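Local atomic coordinates of Bd0816 (Bdellovibrio bacteriovorus HD100, PDB entry 5CER), a protein that probably acts as a serine-type D-Ala-D-Ala carboxypeptidase, a peptidase S13 family enzyme that would cleave the terminal D-alanine from peptidoglycan peptides. Residues A[8-13]-A[340-345]; A[51-56]-A[72-77]; A[103-108]-A[182-187]; A[315-320]-A[332-337]. The protein carries 2 engineered substitutions. All blocks are in the same frame, centred on the assembly; numbering follows the deposited sequence.

Contact 1: A[8-13]-A[340-345]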
loop_
_atom_site.group_PDB
_atom_site.type_symbol
_atom_site.label_atom_id
_atom_site.label_comp_id
_atom_site.label_asym_id
_atom_site.label_seq_id
_atom_site.Cartn_x
_atom_site.Cartn_y
_atom_site.Cartn_z
ATOM N N CYS A 8 8.835 1.916 -19.479
ATOM C CA CYS A 8 9.258 3.227 -19.919
ATOM C C CYS A 8 10.205 3.830 -18.923
ATOM O O CYS A 8 10.006 3.693 -17.729
ATOM C CB CYS A 8 8.084 4.166 -19.944
ATOM S SG CYS A 8 7.142 3.964 -21.415
ATOM N N HIS A 9 11.130 4.646 -19.427
ATOM C CA HIS A 9 11.823 5.575 -18.589
ATOM C C HIS A 9 12.300 6.820 -19.301
ATOM O O HIS A 9 12.545 6.817 -20.504
ATOM C CB HIS A 9 12.950 4.858 -17.852
ATOM C CG HIS A 9 13.752 3.950 -18.724
ATOM N ND1 HIS A 9 13.640 2.570 -18.681
ATOM C CD2 HIS A 9 14.682 4.232 -19.652
ATOM C CE1 HIS A 9 14.447 2.050 -19.574
ATOM N NE2 HIS A 9 15.097 3.036 -20.163
ATOM N N MET A 10 12.447 7.888 -18.511
ATOM C CA MET A 10 12.706 9.216 -19.017
ATOM C C MET A 10 13.467 9.944 -17.908
ATOM O O MET A 10 13.102 9.845 -16.747
ATOM C CB MET A 10 11.362 9.911 -19.332
ATOM C CG MET A 10 11.512 11.304 -19.923
ATOM S SD MET A 10 9.922 12.021 -20.313
ATOM C CE MET A 10 9.376 12.538 -18.687
ATOM N N LYS A 11 14.508 10.708 -18.281
ATOM C CA LYS A 11 15.182 11.517 -17.343
ATOM C C LYS A 11 14.322 12.692 -16.850
ATOM O O LYS A 11 13.587 13.305 -17.613
ATOM C CB LYS A 11 16.421 12.067 -17.956
ATOM C CG LYS A 11 17.292 12.731 -16.914
ATOM C CD LYS A 11 18.619 13.167 -17.447
ATOM C CE LYS A 11 19.420 13.806 -16.322
ATOM N NZ LYS A 11 20.757 14.094 -16.873
ATOM N N ALA A 12 14.422 12.969 -15.542
ATOM C CA ALA A 12 13.678 14.049 -14.908
ATOM C C ALA A 12 14.433 15.317 -15.162
ATOM O O ALA A 12 15.569 15.447 -14.730
ATOM C CB ALA A 12 13.520 13.831 -13.407
ATOM N N ALA A 13 13.805 16.243 -15.854
ATOM C CA ALA A 13 14.454 17.456 -16.219
ATOM C C ALA A 13 13.402 18.524 -16.392
ATOM O O ALA A 13 12.236 18.272 -16.197
ATOM C CB ALA A 13 15.256 17.245 -17.517
ATOM N N GLU A 340 17.861 11.914 -11.598
ATOM C CA GLU A 340 16.590 11.236 -11.362
ATOM C C GLU A 340 15.894 10.867 -12.662
ATOM O O GLU A 340 16.031 11.561 -13.668
ATOM C CB GLU A 340 15.693 12.074 -10.509
ATOM C CG GLU A 340 16.293 12.411 -9.154
ATOM C CD GLU A 340 15.310 13.190 -8.276
ATOM O OE1 GLU A 340 14.950 14.325 -8.651
ATOM O OE2 GLU A 340 14.871 12.669 -7.214
ATOM N N PHE A 341 15.228 9.722 -12.679
ATOM C CA PHE A 341 14.580 9.200 -13.910
ATOM C C PHE A 341 13.177 8.716 -13.536
ATOM O O PHE A 341 13.045 7.920 -12.602
ATOM C CB PHE A 341 15.380 8.011 -14.526
ATOM C CG PHE A 341 16.712 8.413 -15.124
ATOM C CD1 PHE A 341 17.806 8.645 -14.304
ATOM C CD2 PHE A 341 16.862 8.567 -16.503
ATOM C CE1 PHE A 341 19.019 9.042 -14.854
ATOM C CE2 PHE A 341 18.063 8.941 -17.063
ATOM C CZ PHE A 341 19.154 9.165 -16.234
ATOM N N TYR A 342 12.169 9.176 -14.275
ATOM C CA TYR A 342 10.834 8.631 -14.189
ATOM C C TYR A 342 10.823 7.237 -14.858
ATOM O O TYR A 342 11.619 6.985 -15.756
ATOM C CB TYR A 342 9.847 9.506 -14.903
ATOM C CG TYR A 342 9.802 10.907 -14.399
ATOM C CD1 TYR A 342 9.366 11.172 -13.080
ATOM C CD2 TYR A 342 10.171 11.967 -15.193
ATOM C CE1 TYR A 342 9.303 12.429 -12.585
ATOM C CE2 TYR A 342 10.112 13.260 -14.702
ATOM C CZ TYR A 342 9.690 13.476 -13.401
ATOM O OH TYR A 342 9.611 14.756 -12.882
ATOM N N PHE A 343 9.986 6.325 -14.345
ATOM C CA PHE A 343 9.811 5.028 -14.934
ATOM C C PHE A 343 8.396 4.553 -14.702
ATOM O O PHE A 343 7.737 4.932 -13.720
ATOM C CB PHE A 343 10.774 4.001 -14.348
ATOM C CG PHE A 343 10.438 3.605 -12.914
ATOM C CD1 PHE A 343 9.518 2.603 -12.643
ATOM C CD2 PHE A 343 11.036 4.263 -11.834
ATOM C CE1 PHE A 343 9.149 2.317 -11.343
ATOM C CE2 PHE A 343 10.693 3.930 -10.535
ATOM C CZ PHE A 343 9.743 2.964 -10.286
ATOM N N ALA A 344 7.950 3.654 -15.588
ATOM C CA ALA A 344 6.748 2.835 -15.352
ATOM C C ALA A 344 7.021 1.424 -15.880
ATOM O O ALA A 344 7.555 1.272 -16.991
ATOM C CB ALA A 344 5.547 3.467 -16.012
ATOM N N ILE A 345 6.653 0.417 -15.091
ATOM C CA ILE A 345 6.853 -0.989 -15.443
ATOM C C ILE A 345 5.557 -1.718 -15.269
ATOM O O ILE A 345 4.935 -1.680 -14.170
ATOM C CB ILE A 345 7.891 -1.625 -14.525
ATOM C CG1 ILE A 345 9.266 -0.955 -14.718
ATOM C CG2 ILE A 345 8.040 -3.105 -14.841
ATOM C CD1 ILE A 345 10.227 -1.225 -13.573
HETATM O O HOH W 1 10.635 16.978 -14.328
#

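Contact 2: A[51-56]-A[72-77]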
loop_
_atom_site.group_PDB
_atom_site.type_symbol
_atom_site.label_atom_id
_atom_site.label_comp_id
_atom_site.label_asym_id
_atom_site.label_seq_id
_atom_site.Cartn_x
_atom_site.Cartn_y
_atom_site.Cartn_z
ATOM N N TYR A 51 -4.852 21.523 0.316
ATOM C CA TYR A 51 -6.268 21.599 0.614
ATOM C C TYR A 51 -6.644 20.790 1.876
ATOM O O TYR A 51 -6.071 19.722 2.186
ATOM C CB TYR A 51 -7.072 21.116 -0.596
ATOM C CG TYR A 51 -8.553 20.992 -0.352
ATOM C CD1 TYR A 51 -9.393 22.095 -0.475
ATOM C CD2 TYR A 51 -9.111 19.760 -0.013
ATOM C CE1 TYR A 51 -10.741 21.980 -0.247
ATOM C CE2 TYR A 51 -10.459 19.626 0.188
ATOM C CZ TYR A 51 -11.268 20.746 0.089
ATOM O OH TYR A 51 -12.627 20.626 0.306
ATOM N N ARG A 52 -7.610 21.319 2.597
ATOM C CA ARG A 52 -8.089 20.700 3.796
ATOM C C ARG A 52 -9.589 20.514 3.732
ATOM O O ARG A 52 -10.352 21.461 3.431
ATOM C CB ARG A 52 -7.653 21.530 5.004
ATOM C CG ARG A 52 -6.200 21.277 5.400
ATOM C CD ARG A 52 -5.858 22.133 6.599
ATOM N NE ARG A 52 -4.444 22.158 6.952
ATOM C CZ ARG A 52 -3.864 21.422 7.895
ATOM N NH1 ARG A 52 -4.526 20.494 8.586
ATOM N NH2 ARG A 52 -2.579 21.600 8.136
ATOM N N HIS A 53 -10.011 19.294 4.050
ATOM C CA HIS A 53 -11.433 18.962 4.206
ATOM C C HIS A 53 -11.928 19.513 5.552
ATOM O O HIS A 53 -11.481 19.071 6.607
ATOM C CB HIS A 53 -11.669 17.455 4.121
ATOM C CG HIS A 53 -11.298 16.861 2.803
ATOM N ND1 HIS A 53 -12.232 16.472 1.850
ATOM C CD2 HIS A 53 -10.082 16.599 2.271
ATOM C CE1 HIS A 53 -11.595 16.005 0.794
ATOM N NE2 HIS A 53 -10.294 16.063 1.031
ATOM N N LYS A 54 -12.800 20.511 5.490
ATOM C CA LYS A 54 -13.261 21.294 6.643
ATOM C C LYS A 54 -14.639 20.858 7.016
ATOM O O LYS A 54 -15.642 21.406 6.502
ATOM C CB LYS A 54 -13.279 22.809 6.322
ATOM C CG LYS A 54 -11.900 23.413 6.124
ATOM C CD LYS A 54 -11.927 24.869 5.676
ATOM C CE LYS A 54 -10.830 25.181 4.647
ATOM N NZ LYS A 54 -10.793 24.257 3.440
ATOM N N THR A 55 -14.703 19.885 7.925
ATOM C CA THR A 55 -15.944 19.393 8.438
ATOM C C THR A 55 -16.440 20.347 9.537
ATOM O O THR A 55 -15.727 20.656 10.498
ATOM C CB THR A 55 -15.781 17.946 8.909
ATOM O OG1 THR A 55 -15.112 17.149 7.905
ATOM C CG2 THR A 55 -17.121 17.315 9.177
ATOM N N VAL A 56 -17.682 20.816 9.412
ATOM C CA VAL A 56 -18.244 21.787 10.365
ATOM C C VAL A 56 -19.243 21.094 11.328
ATOM O O VAL A 56 -20.106 20.326 10.916
ATOM C CB VAL A 56 -18.901 22.991 9.664
ATOM C CG1 VAL A 56 -19.314 24.040 10.681
ATOM C CG2 VAL A 56 -17.947 23.606 8.661
ATOM N N GLU A 72 -22.029 19.057 9.374
ATOM C CA GLU A 72 -22.015 19.514 8.000
ATOM C C GLU A 72 -20.730 18.959 7.390
ATOM O O GLU A 72 -19.648 19.381 7.736
ATOM C CB GLU A 72 -22.048 21.024 7.933
ATOM C CG GLU A 72 -22.055 21.605 6.534
ATOM C CD GLU A 72 -21.880 23.103 6.522
ATOM O OE1 GLU A 72 -21.949 23.709 7.588
ATOM O OE2 GLU A 72 -21.675 23.687 5.442
ATOM N N GLY A 73 -20.874 18.056 6.427
ATOM C CA GLY A 73 -19.742 17.261 5.886
ATOM C C GLY A 73 -18.932 17.970 4.818
ATOM O O GLY A 73 -19.442 18.871 4.157
ATOM N N SER A 74 -17.665 17.604 4.712
ATOM C CA SER A 74 -16.767 18.100 3.673
ATOM C C SER A 74 -16.382 16.976 2.689
ATOM O O SER A 74 -15.456 17.118 1.939
ATOM C CB SER A 74 -15.510 18.605 4.346
ATOM O OG SER A 74 -14.869 17.559 5.098
ATOM N N ARG A 75 -17.093 15.848 2.742
ATOM C CA ARG A 75 -16.762 14.625 2.014
ATOM C C ARG A 75 -15.335 14.072 2.309
ATOM O O ARG A 75 -14.739 13.408 1.466
ATOM C CB ARG A 75 -16.983 14.799 0.495
ATOM C CG ARG A 75 -18.334 15.389 0.118
ATOM C CD ARG A 75 -18.657 15.169 -1.364
ATOM N NE ARG A 75 -18.736 13.747 -1.702
ATOM C CZ ARG A 75 -19.771 12.959 -1.493
ATOM N NH1 ARG A 75 -20.895 13.421 -0.976
ATOM N NH2 ARG A 75 -19.686 11.694 -1.808
ATOM N N ASP A 76 -14.853 14.323 3.506
ATOM C CA ASP A 76 -13.528 13.895 3.908
ATOM C C ASP A 76 -13.299 12.373 3.666
ATOM O O ASP A 76 -13.990 11.526 4.247
ATOM C CB ASP A 76 -13.311 14.259 5.381
ATOM C CG ASP A 76 -11.862 14.042 5.845
ATOM O OD1 ASP A 76 -11.164 13.178 5.287
ATOM O OD2 ASP A 76 -11.439 14.749 6.793
ATOM N N PRO A 77 -12.336 12.032 2.798
ATOM C CA PRO A 77 -12.204 10.653 2.388
ATOM C C PRO A 77 -11.351 9.805 3.315
ATOM O O PRO A 77 -11.105 8.629 2.988
ATOM C CB PRO A 77 -11.528 10.783 1.013
ATOM C CG PRO A 77 -10.672 11.988 1.177
ATOM C CD PRO A 77 -11.553 12.935 1.937
HETATM O O HOH W 2 -16.924 15.309 6.486
#

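Contact 3: A[103-108]-A[182-187]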
loop_
_atom_site.group_PDB
_atom_site.type_symbol
_atom_site.label_atom_id
_atom_site.label_comp_id
_atom_site.label_asym_id
_atom_site.label_seq_id
_atom_site.Cartn_x
_atom_site.Cartn_y
_atom_site.Cartn_z
ATOM N N THR A 103 -27.309 14.653 14.179
ATOM C CA THR A 103 -27.676 14.600 12.777
ATOM C C THR A 103 -26.453 14.836 11.905
ATOM O O THR A 103 -25.413 15.297 12.389
ATOM C CB THR A 103 -28.782 15.632 12.461
ATOM O OG1 THR A 103 -28.277 16.969 12.586
ATOM C CG2 THR A 103 -29.944 15.467 13.403
ATOM N N PHE A 104 -26.554 14.468 10.627
ATOM C CA PHE A 104 -25.466 14.664 9.659
ATOM C C PHE A 104 -26.063 14.816 8.276
ATOM O O PHE A 104 -27.127 14.234 7.974
ATOM C CB PHE A 104 -24.465 13.490 9.704
ATOM C CG PHE A 104 -25.053 12.178 9.243
ATOM C CD1 PHE A 104 -25.039 11.824 7.898
ATOM C CD2 PHE A 104 -25.711 11.349 10.141
ATOM C CE1 PHE A 104 -25.615 10.656 7.454
ATOM C CE2 PHE A 104 -26.299 10.169 9.696
ATOM C CZ PHE A 104 -26.239 9.820 8.339
ATOM N N ASP A 105 -25.372 15.572 7.425
ATOM C CA ASP A 105 -25.843 15.871 6.067
ATOM C C ASP A 105 -25.214 14.934 4.993
ATOM O O ASP A 105 -24.418 14.019 5.292
ATOM C CB ASP A 105 -25.682 17.382 5.759
ATOM C CG ASP A 105 -24.259 17.796 5.391
ATOM O OD1 ASP A 105 -23.394 16.933 5.144
ATOM O OD2 ASP A 105 -24.020 19.023 5.297
ATOM N N GLU A 106 -25.554 15.180 3.732
ATOM C CA GLU A 106 -25.154 14.293 2.608
ATOM C C GLU A 106 -23.685 14.237 2.279
ATOM O O GLU A 106 -23.253 13.388 1.512
ATOM C CB GLU A 106 -25.934 14.657 1.324
ATOM C CG GLU A 106 -25.759 16.079 0.794
ATOM C CD GLU A 106 -26.802 17.057 1.299
ATOM O OE1 GLU A 106 -27.316 16.884 2.439
ATOM O OE2 GLU A 106 -27.117 18.008 0.542
ATOM N N ASN A 107 -22.933 15.133 2.876
ATOM C CA ASN A 107 -21.510 15.205 2.666
ATOM C C ASN A 107 -20.678 14.543 3.761
ATOM O O ASN A 107 -19.432 14.569 3.676
ATOM C CB ASN A 107 -21.116 16.683 2.439
ATOM C CG ASN A 107 -21.682 17.223 1.140
ATOM O OD1 ASN A 107 -21.711 16.561 0.091
ATOM N ND2 ASN A 107 -22.198 18.399 1.222
ATOM N N PHE A 108 -21.312 14.039 4.825
ATOM C CA PHE A 108 -20.534 13.439 5.903
ATOM C C PHE A 108 -20.282 11.967 5.564
ATOM O O PHE A 108 -21.227 11.155 5.569
ATOM C CB PHE A 108 -21.202 13.630 7.276
ATOM C CG PHE A 108 -20.410 13.021 8.407
ATOM C CD1 PHE A 108 -19.092 13.374 8.613
ATOM C CD2 PHE A 108 -20.977 12.100 9.259
ATOM C CE1 PHE A 108 -18.350 12.803 9.629
ATOM C CE2 PHE A 108 -20.233 11.537 10.291
ATOM C CZ PHE A 108 -18.916 11.873 10.465
ATOM N N LEU A 182 -29.969 14.228 8.227
ATOM C CA LEU A 182 -30.682 15.486 8.022
ATOM C C LEU A 182 -30.004 16.258 6.901
ATOM O O LEU A 182 -28.897 16.753 7.104
ATOM C CB LEU A 182 -30.679 16.313 9.303
ATOM C CG LEU A 182 -31.353 17.689 9.269
ATOM C CD1 LEU A 182 -32.810 17.569 8.830
ATOM C CD2 LEU A 182 -31.273 18.361 10.631
ATOM N N PRO A 183 -30.642 16.339 5.711
ATOM C CA PRO A 183 -29.989 17.004 4.571
ATOM C C PRO A 183 -29.612 18.427 4.896
ATOM O O PRO A 183 -30.267 19.084 5.724
ATOM C CB PRO A 183 -31.048 16.976 3.453
ATOM C CG PRO A 183 -32.050 15.942 3.866
ATOM C CD PRO A 183 -31.950 15.758 5.352
ATOM N N LYS A 184 -28.582 18.912 4.213
ATOM C CA LYS A 184 -28.127 20.291 4.382
ATOM C C LYS A 184 -29.252 21.290 4.045
ATOM O O LYS A 184 -29.388 22.306 4.714
ATOM C CB LYS A 184 -26.851 20.552 3.553
ATOM C CG LYS A 184 -26.355 22.011 3.594
ATOM C CD LYS A 184 -25.126 22.259 2.729
ATOM C CE LYS A 184 -24.554 23.657 2.979
ATOM N NZ LYS A 184 -23.668 24.054 1.853
ATOM N N ASN A 185 -30.048 20.979 3.024
ATOM C CA ASN A 185 -31.247 21.763 2.695
ATOM C C ASN A 185 -32.189 22.091 3.829
ATOM O O ASN A 185 -32.801 23.154 3.838
ATOM C CB ASN A 185 -32.082 21.042 1.635
ATOM C CG ASN A 185 -31.864 21.630 0.236
ATOM O OD1 ASN A 185 -32.790 21.987 -0.529
ATOM N ND2 ASN A 185 -30.603 21.774 -0.084
ATOM N N ASN A 186 -32.281 21.157 4.778
ATOM C CA ASN A 186 -33.222 21.201 5.906
ATOM C C ASN A 186 -32.606 21.536 7.260
ATOM O O ASN A 186 -33.307 21.496 8.253
ATOM C CB ASN A 186 -33.894 19.828 6.045
ATOM C CG ASN A 186 -34.664 19.412 4.804
ATOM O OD1 ASN A 186 -34.877 20.205 3.871
ATOM N ND2 ASN A 186 -35.066 18.144 4.776
ATOM N N TYR A 187 -31.312 21.808 7.345
ATOM C CA TYR A 187 -30.737 22.161 8.632
ATOM C C TYR A 187 -30.697 23.657 8.753
ATOM O O TYR A 187 -30.123 24.327 7.913
ATOM C CB TYR A 187 -29.331 21.570 8.855
ATOM C CG TYR A 187 -28.750 22.100 10.147
ATOM C CD1 TYR A 187 -29.164 21.584 11.382
ATOM C CD2 TYR A 187 -27.856 23.171 10.148
ATOM C CE1 TYR A 187 -28.672 22.093 12.575
ATOM C CE2 TYR A 187 -27.345 23.675 11.337
ATOM C CZ TYR A 187 -27.757 23.143 12.545
ATOM O OH TYR A 187 -27.264 23.660 13.730
#

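Contact 4: A[315-320]-A[332-337]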
loop_
_atom_site.group_PDB
_atom_site.type_symbol
_atom_site.label_atom_id
_atom_site.label_comp_id
_atom_site.label_asym_id
_atom_site.label_seq_id
_atom_site.Cartn_x
_atom_site.Cartn_y
_atom_site.Cartn_z
ATOM N N GLY A 315 16.213 3.442 -0.359
ATOM C CA GLY A 315 16.524 4.846 -0.128
ATOM C C GLY A 315 16.762 5.706 -1.372
ATOM O O GLY A 315 17.081 6.887 -1.249
ATOM N N SER A 316 16.564 5.126 -2.563
ATOM C CA SER A 316 16.851 5.783 -3.849
ATOM C C SER A 316 15.723 5.719 -4.881
ATOM O O SER A 316 15.936 6.052 -6.033
ATOM C CB SER A 316 18.077 5.123 -4.457
ATOM O OG SER A 316 19.183 5.313 -3.623
ATOM N N MET A 317 14.550 5.243 -4.479
ATOM C CA MET A 317 13.437 5.136 -5.376
ATOM C C MET A 317 12.223 5.693 -4.667
ATOM O O MET A 317 11.962 5.352 -3.481
ATOM C CB MET A 317 13.173 3.663 -5.802
ATOM C CG MET A 317 11.994 3.469 -6.748
ATOM S SD MET A 317 11.708 1.723 -7.136
ATOM C CE MET A 317 10.989 1.130 -5.607
ATOM N N ILE A 318 11.459 6.484 -5.421
ATOM C CA ILE A 318 10.160 6.927 -5.032
ATOM C C ILE A 318 9.197 6.184 -5.937
ATOM O O ILE A 318 9.379 6.212 -7.125
ATOM C CB ILE A 318 10.007 8.419 -5.261
ATOM C CG1 ILE A 318 10.948 9.182 -4.339
ATOM C CG2 ILE A 318 8.568 8.856 -4.980
ATOM C CD1 ILE A 318 11.303 10.563 -4.795
ATOM N N ALA A 319 8.177 5.512 -5.390
ATOM C CA ALA A 319 7.322 4.686 -6.237
ATOM C C ALA A 319 6.010 4.309 -5.620
ATOM O O ALA A 319 5.798 4.345 -4.375
ATOM C CB ALA A 319 8.067 3.428 -6.630
ATOM N N LYS A 320 5.125 3.912 -6.523
ATOM C CA LYS A 320 3.807 3.300 -6.195
ATOM C C LYS A 320 3.737 1.913 -6.843
ATOM O O LYS A 320 4.090 1.784 -8.010
ATOM C CB LYS A 320 2.699 4.195 -6.739
ATOM C CG LYS A 320 1.301 3.682 -6.528
ATOM C CD LYS A 320 0.830 3.895 -5.096
ATOM C CE LYS A 320 -0.376 3.041 -4.753
ATOM N NZ LYS A 320 0.061 1.644 -4.508
ATOM N N GLY A 332 7.179 5.520 -10.781
ATOM C CA GLY A 332 7.780 6.500 -9.898
ATOM C C GLY A 332 9.069 7.057 -10.457
ATOM O O GLY A 332 9.148 7.353 -11.632
ATOM N N SER A 333 10.072 7.251 -9.597
ATOM C CA SER A 333 11.383 7.675 -10.049
ATOM C C SER A 333 12.506 7.005 -9.267
ATOM O O SER A 333 12.338 6.597 -8.125
ATOM C CB SER A 333 11.523 9.193 -9.956
ATOM O OG SER A 333 11.676 9.589 -8.609
ATOM N N ILE A 334 13.659 6.918 -9.910
ATOM C CA ILE A 334 14.864 6.380 -9.292
ATOM C C ILE A 334 15.851 7.517 -9.263
ATOM O O ILE A 334 15.908 8.356 -10.205
ATOM C CB ILE A 334 15.418 5.174 -10.073
ATOM C CG1 ILE A 334 15.635 5.472 -11.565
ATOM C CG2 ILE A 334 14.472 3.960 -9.926
ATOM C CD1 ILE A 334 16.299 4.308 -12.338
ATOM N N SER A 335 16.633 7.563 -8.197
ATOM C CA SER A 335 17.652 8.582 -8.041
ATOM C C SER A 335 19.003 7.870 -8.196
ATOM O O SER A 335 19.306 7.007 -7.419
ATOM C CB SER A 335 17.536 9.229 -6.669
ATOM O OG SER A 335 18.719 9.928 -6.329
ATOM N N THR A 336 19.794 8.316 -9.165
ATOM C CA THR A 336 21.040 7.692 -9.556
ATOM C C THR A 336 22.105 8.750 -9.685
ATOM O O THR A 336 21.814 9.950 -9.715
ATOM C CB THR A 336 20.898 7.025 -10.936
ATOM O OG1 THR A 336 20.913 8.014 -11.983
ATOM C CG2 THR A 336 19.603 6.230 -11.031
ATOM N N LYS A 337 23.352 8.314 -9.821
ATOM C CA LYS A 337 24.459 9.251 -10.022
ATOM C C LYS A 337 24.368 10.066 -11.320
ATOM O O LYS A 337 25.091 11.033 -11.463
ATOM C CB LYS A 337 25.815 8.531 -9.886
ATOM C CG LYS A 337 26.058 8.029 -8.473
ATOM C CD LYS A 337 27.491 7.579 -8.237
ATOM C CE LYS A 337 27.694 6.903 -6.876
ATOM N NZ LYS A 337 27.138 5.501 -6.860
#

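Contact 1: A[8-13]-A[340-345]
A12 N donates a nearly straight 2.8 Å hydrogen bond to E340 O. A12 CB also lies against this oxygen, at 3.4 Å. Further along, C8 and A344 form a hydrogen-bonded antiparallel pair, with C8 N donating to A344 O at 2.9 Å. M10 and Y342 pair in the same way, although the bond from Y342 N to M10 O is weak. One face of the sheet carries M10 and Y342. The methionine is bent at its last torsion, and its CE reaches Y342 CD2 at 3.6 Å. A12 CB packs beside the same ring, 3.7 Å from Y342 CE2. A water at the ring edge links Y342 OH to A13 O, at 2.8 Å from each. On the other face, K11 CG lies over the ring of F341, 4.2 Å from its centroid, in a CH-pi contact. The lysine chain then runs on extended. R376 makes a cation-pi contact with F341. Helix 270-286 packs on the side of C8, M10 and Y342, and helix 356-375 on that of H9 and F343. Strand 3-11 thus joins the late strand 339-348 in the antiparallel sheet typical of the penicillin-binding protein and beta-lactamase fold.

Contact 2: A[51-56]-A[72-77]
V56 and E72 form a hydrogen-bonded antiparallel pair in the beta hairpin of strands 54-61 and 67-72. V56 N donates to E72 O at 3.0 Å, and E72 N donates to V56 O at 2.8 Å. Their side chains lie side by side and point the same way. The E72 chain is extended, with CG anti to the backbone N (chi1 -179°). This carries OE1 past the valine, 3.8 Å from V56 CB, to a hydrogen bond with H58 NE2. Beyond this pair the chain after E72 leaves strand geometry, and side chains take over. S74 OG is held between its own backbone N and carbonyl carbon (chi1 59°), where it meets T55 OG1 at 2.8 Å. Either hydroxyl could be the donor. A water accepts from S74 N and also bonds T55 OG1, so the two residues are tied twice. T55 CG2 rests near E72 O. The ring of H53 is packed on both faces. ND1 donates to S74 O at 3.3 Å with an angle of 167°. The oxygen lies in the ring plane, but the donor stands above the carbonyl plane. This bond would steady the rotation of the imidazole. D76 CB packs against H53 CB at 3.8 Å. The loop 72-77 leads on to helix 81-93, and R75 NE is bound by N225 OD1. The H53 ring is sandwiched: Y51 CE2 lies over one face, and P77 CD covers the opposite face in a CH-pi contact, 3.3 Å from H53 CE1.

Contact 3: A[103-108]-A[182-187]
L182 N donates an almost perfectly straight 2.9 Å hydrogen bond to F104 O, just where strand 98-104 gives way to a type I turn from D105 to F108. L182 directly follows strand 175-181, and the 3-10 segment 184-186 comes after it. The bond continues the parallel pairing of strands 98-104 and 175-181 in the mixed sheet past its regular end. D105 CA adds a CA-H...O contact to L182 O at 3.3 Å. The D105 side chain also makes an Asx turn: N107 N donates to D105 OD1 at 2.9 Å, from above the carboxylate plane. The same oxygen accepts from G73 N. At the strand end, T103 and L182 lie side by side, with T103 CB against L182 CB at 3.7 Å. L182 CD2 sits near T103 OG1, whose hydrogen bond goes to H70 ND1. The aliphatic start of K184 lies beside D105, with K184 CB 3.7 Å from D105 OD2. The two charged ends do not meet. F104 CB points away from 182-187, and its side chain packs on helix 130-145. E106 supplies the other polar tie. Its CG stands between the backbone N and the carbonyl carbon (chi1 60°), and the chain turns again about the CB-CG bond. These two bends make the E106 side chain cross that of K184 at about a right angle. P183 CA lies close by, 3.4 Å from E106 OE1. That same oxygen accepts from K184 N at 3.0 Å, met on its syn side and 19° out of the carboxylate plane.

Contact 4: A[315-320]-A[332-337]
Segments 315-320 and 332-337 run antiparallel, with strand axes 172° apart, in the hairpin of strands 317-324 and 327-336. I318 and S333 form a hydrogen-bonded pair: I318 N donates to S333 O and S333 N to I318 O, each at 2.8 Å. S335 N reaches S316 O at 2.7 Å. M317 pairs with I334, and A319 with G332, at non-hydrogen-bonded positions. G332 has backbone angles suited to glycine, and with no side chain in the way its CA comes within 3.2 Å of I318 O. The chain turns a corner at this residue. On one face M317 and I334 meet obliquely, with M317 CG 4.1 Å from I334 CG2. M317 CG is anti to the backbone N (chi1 179°), which also puts it near S333 O. Both side chains continue onto helix 356-375 and F343. On the other face, S333 OG lies 3.9 Å from I318 CB, an apolar partner. S335 CB packs by S316 O, while S335 OG bonds K380 O. K320 opens the Lys-Thr-Gly sequence that marks the active-site strand of penicillin-binding proteins. Its NZ is hydrogen-bonded to S214 OG, and its chain touches K36. All the touching residues are buried. The contact is therefore mainly backbone hydrogen bonding between buried strands, with small or apolar side chains around it, in the hairpin whose first strand carries K320.

Overall arrangement
Contacts 1 and 4 belong to one antiparallel sheet, and their centres are about 9 Å apart. Strands 327-336 and 339-348 join them: F341 N probably bonds I334 O (2.9 Å), and F343 N probably bonds G332 O (3.0 Å). Contacts 2 and 3 share the mixed sheet, with centres about 13 Å apart. Probable bonds from R75 N to N107 O (2.8 Å) and from G73 N to D105 OD1 (3.0 Å) connect them. The two pairs lie on opposite sides of the chain's centre. Contact 4 includes K320 of the Lys-Thr-Gly motif, so by family resemblance it probably borders the active site. Contact 2 is about 14 Å from contact 4 between nearest atoms.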